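Local coordinates for membrane protein (Acinetobacter baumannii AB307-0294, PDB 5DL5) that forms a beta-barrel of the OprD porin family in the outer membrane and probably lets small molecules, including some antibiotics, pass into the periplasm, at residues N320-D325 and A356-W361. Sequence-based numbering, arbitrary orientation.
Sequences NSYMSD and AFVYGW. With C8E ((hydroxyethyloxy)tri(ethyloxy)octane), chain B.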
loop_
_atom_site.group_PDB
_atom_site.type_symbol
_atom_site.label_atom_id
_atom_site.label_comp_id
_atom_site.label_asym_id
_atom_site.label_seq_id
_atom_site.Cartn_x
_atom_site.Cartn_y
_atom_site.Cartn_z
ATOM N N ASN A 320 7.883 9.671 -0.646
ATOM C CA ASN A 320 9.221 9.269 -0.118
ATOM C C ASN A 320 9.035 7.996 0.664
ATOM O O ASN A 320 9.085 7.944 1.925
ATOM C CB ASN A 320 9.886 10.300 0.730
ATOM C CG ASN A 320 10.230 11.578 -0.040
ATOM O OD1 ASN A 320 10.019 11.685 -1.246
ATOM N ND2 ASN A 320 10.713 12.577 0.685
ATOM N N SER A 321 8.921 6.934 -0.122
ATOM C CA SER A 321 8.433 5.657 0.358
ATOM C C SER A 321 8.944 4.562 -0.568
ATOM O O SER A 321 8.449 4.437 -1.680
ATOM C CB SER A 321 6.888 5.576 0.318
ATOM O OG SER A 321 6.491 4.363 1.018
ATOM N N TYR A 322 9.938 3.833 -0.108
ATOM C CA TYR A 322 10.561 2.718 -0.861
ATOM C C TYR A 322 10.756 1.596 0.129
ATOM O O TYR A 322 9.779 1.084 0.590
ATOM C CB TYR A 322 11.901 3.143 -1.567
ATOM C CG TYR A 322 11.690 4.190 -2.680
ATOM C CD1 TYR A 322 11.228 3.790 -3.954
ATOM C CD2 TYR A 322 11.854 5.564 -2.426
ATOM C CE1 TYR A 322 10.938 4.724 -4.948
ATOM C CE2 TYR A 322 11.577 6.510 -3.402
ATOM C CZ TYR A 322 11.212 6.080 -4.688
ATOM O OH TYR A 322 11.004 7.003 -5.673
ATOM N N MET A 323 11.954 1.236 0.560
ATOM C CA MET A 323 12.046 0.240 1.622
ATOM C C MET A 323 11.701 0.990 2.922
ATOM O O MET A 323 10.847 0.568 3.654
ATOM C CB MET A 323 13.387 -0.433 1.721
ATOM C CG MET A 323 13.375 -1.352 2.951
ATOM S SD MET A 323 14.963 -2.097 3.206
ATOM C CE MET A 323 15.946 -0.735 3.768
ATOM N N SER A 324 12.361 2.125 3.209
ATOM C CA SER A 324 11.913 2.977 4.309
ATOM C C SER A 324 10.829 3.894 3.861
ATOM O O SER A 324 10.796 4.326 2.708
ATOM C CB SER A 324 13.094 3.845 4.859
ATOM O OG SER A 324 12.615 4.805 5.744
ATOM N N ASP A 325 9.926 4.235 4.772
ATOM C CA ASP A 325 8.854 5.158 4.447
ATOM C C ASP A 325 9.080 6.564 4.958
ATOM O O ASP A 325 8.179 7.429 4.771
ATOM C CB ASP A 325 7.577 4.661 5.019
ATOM C CG ASP A 325 7.075 3.411 4.273
ATOM O OD1 ASP A 325 7.049 3.380 3.035
ATOM O OD2 ASP A 325 6.631 2.528 4.970
ATOM N N ALA A 356 16.414 6.479 -7.596
ATOM C CA ALA A 356 16.064 7.506 -6.687
ATOM C C ALA A 356 17.003 7.519 -5.488
ATOM O O ALA A 356 17.633 6.498 -5.129
ATOM C CB ALA A 356 14.612 7.276 -6.194
ATOM N N PHE A 357 17.120 8.693 -4.898
ATOM C CA PHE A 357 17.871 8.927 -3.678
ATOM C C PHE A 357 16.982 9.738 -2.708
ATOM O O PHE A 357 16.403 10.678 -3.159
ATOM C CB PHE A 357 19.126 9.672 -3.950
ATOM C CG PHE A 357 19.870 10.022 -2.715
ATOM C CD1 PHE A 357 20.575 9.052 -2.030
ATOM C CD2 PHE A 357 19.859 11.333 -2.206
ATOM C CE1 PHE A 357 21.250 9.335 -0.851
ATOM C CE2 PHE A 357 20.574 11.641 -1.033
ATOM C CZ PHE A 357 21.254 10.624 -0.362
ATOM N N VAL A 358 16.810 9.245 -1.473
ATOM C CA VAL A 358 16.005 9.888 -0.464
ATOM C C VAL A 358 16.845 10.016 0.827
ATOM O O VAL A 358 17.581 9.066 1.207
ATOM C CB VAL A 358 14.714 9.087 -0.100
ATOM C CG1 VAL A 358 13.855 9.971 0.814
ATOM C CG2 VAL A 358 13.997 8.684 -1.387
ATOM N N TYR A 359 16.822 11.226 1.396
ATOM C CA TYR A 359 17.646 11.542 2.594
ATOM C C TYR A 359 16.670 12.063 3.616
ATOM O O TYR A 359 15.919 13.053 3.314
ATOM C CB TYR A 359 18.729 12.587 2.219
ATOM C CG TYR A 359 19.578 12.953 3.369
ATOM C CD1 TYR A 359 20.529 12.039 3.925
ATOM C CD2 TYR A 359 19.446 14.190 3.955
ATOM C CE1 TYR A 359 21.279 12.381 5.051
ATOM C CE2 TYR A 359 20.159 14.550 5.061
ATOM C CZ TYR A 359 21.062 13.671 5.637
ATOM O OH TYR A 359 21.748 14.167 6.722
ATOM N N GLY A 360 16.767 11.540 4.832
ATOM C CA GLY A 360 15.845 11.859 5.920
ATOM C C GLY A 360 16.625 12.310 7.106
ATOM O O GLY A 360 17.692 11.764 7.361
ATOM N N TRP A 361 16.075 13.265 7.897
ATOM C CA TRP A 361 16.802 13.770 9.041
ATOM C C TRP A 361 15.890 14.321 10.099
ATOM O O TRP A 361 14.687 14.385 9.861
ATOM C CB TRP A 361 17.808 14.868 8.556
ATOM C CG TRP A 361 17.230 16.144 8.101
ATOM C CD1 TRP A 361 17.039 17.282 8.886
ATOM C CD2 TRP A 361 16.695 16.460 6.793
ATOM N NE1 TRP A 361 16.421 18.257 8.131
ATOM C CE2 TRP A 361 16.203 17.763 6.852
ATOM C CE3 TRP A 361 16.535 15.740 5.586
ATOM C CZ2 TRP A 361 15.676 18.406 5.725
ATOM C CZ3 TRP A 361 15.937 16.427 4.450
ATOM C CH2 TRP A 361 15.509 17.694 4.565
HETATM C C6 C8E B . 6.766 -10.865 11.486
HETATM C C7 C8E B . 7.781 -10.948 10.310
HETATM C C8 C8E B . 9.184 -10.349 10.572
HETATM O O9 C8E B . 9.815 -9.709 9.405
HETATM C C10 C8E B . 10.089 -8.356 9.756
HETATM C C11 C8E B . 8.845 -7.487 9.505
HETATM O O12 C8E B . 9.180 -6.123 9.368
HETATM C C13 C8E B . 10.021 -5.758 8.265
HETATM C C14 C8E B . 9.195 -5.313 7.088
HETATM O O15 C8E B . 9.592 -4.064 6.528
HETATM C C16 C8E B . 9.666 -2.910 7.377
HETATM C C17 C8E B . 9.273 -1.747 6.468
HETATM O O18 C8E B . 9.662 -2.144 5.118
HETATM C C19 C8E B . 8.767 -1.719 4.081
HETATM C C20 C8E B . 9.379 -2.077 2.737
HETATM O O21 C8E B . 8.779 -1.497 1.543
#
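With CG set opposite the carbonyl carbon in both residues (chi1 -64° for N320, -66° for Y322), N320 and Y322 each send a side chain from an inward-folded loop to the barrel wall, where V358 receives both. The valine answers with its two branches: CG1, trans to the backbone N (chi1 -172°), lies 4.0 Å from CB of N320, while CG2 comes within 3.8 Å of CE2 of Y322. Two residues earlier on the strand, CB of A356 sits 3.9 Å from CZ of the same phenol, so the methyls of alternate residues rest along one flank of Y322 at an oblique slant to the ring.

Such alternation is the rule in porin strands: A356 and V358 face the lumen, whereas F357 and Y359 turn to the outer surface. The loop between strands 289-300 and 332-341 rests here on small aliphatic groups of the inner wall, in ordinary van der Waals contact. On the loop itself, the terminal hydroxyl O21 of the bound detergent C8E donates a hydrogen bond to the carbonyl O of Y322 (2.9 Å).

No hydrogen bond joins the two segments; the polar ends are satisfied on the neighbouring strand 332-341. The chemistry implies a division of labour: bonds to Q335 and S333 hold the amide of N320 in one orientation, and those to Q335 and Q337 locate the hydroxyl of Y322, while strand 351-365 supplies methyl groups that limit the turn of its ring, the A356 methyl also touching the hydroxyl oxygen.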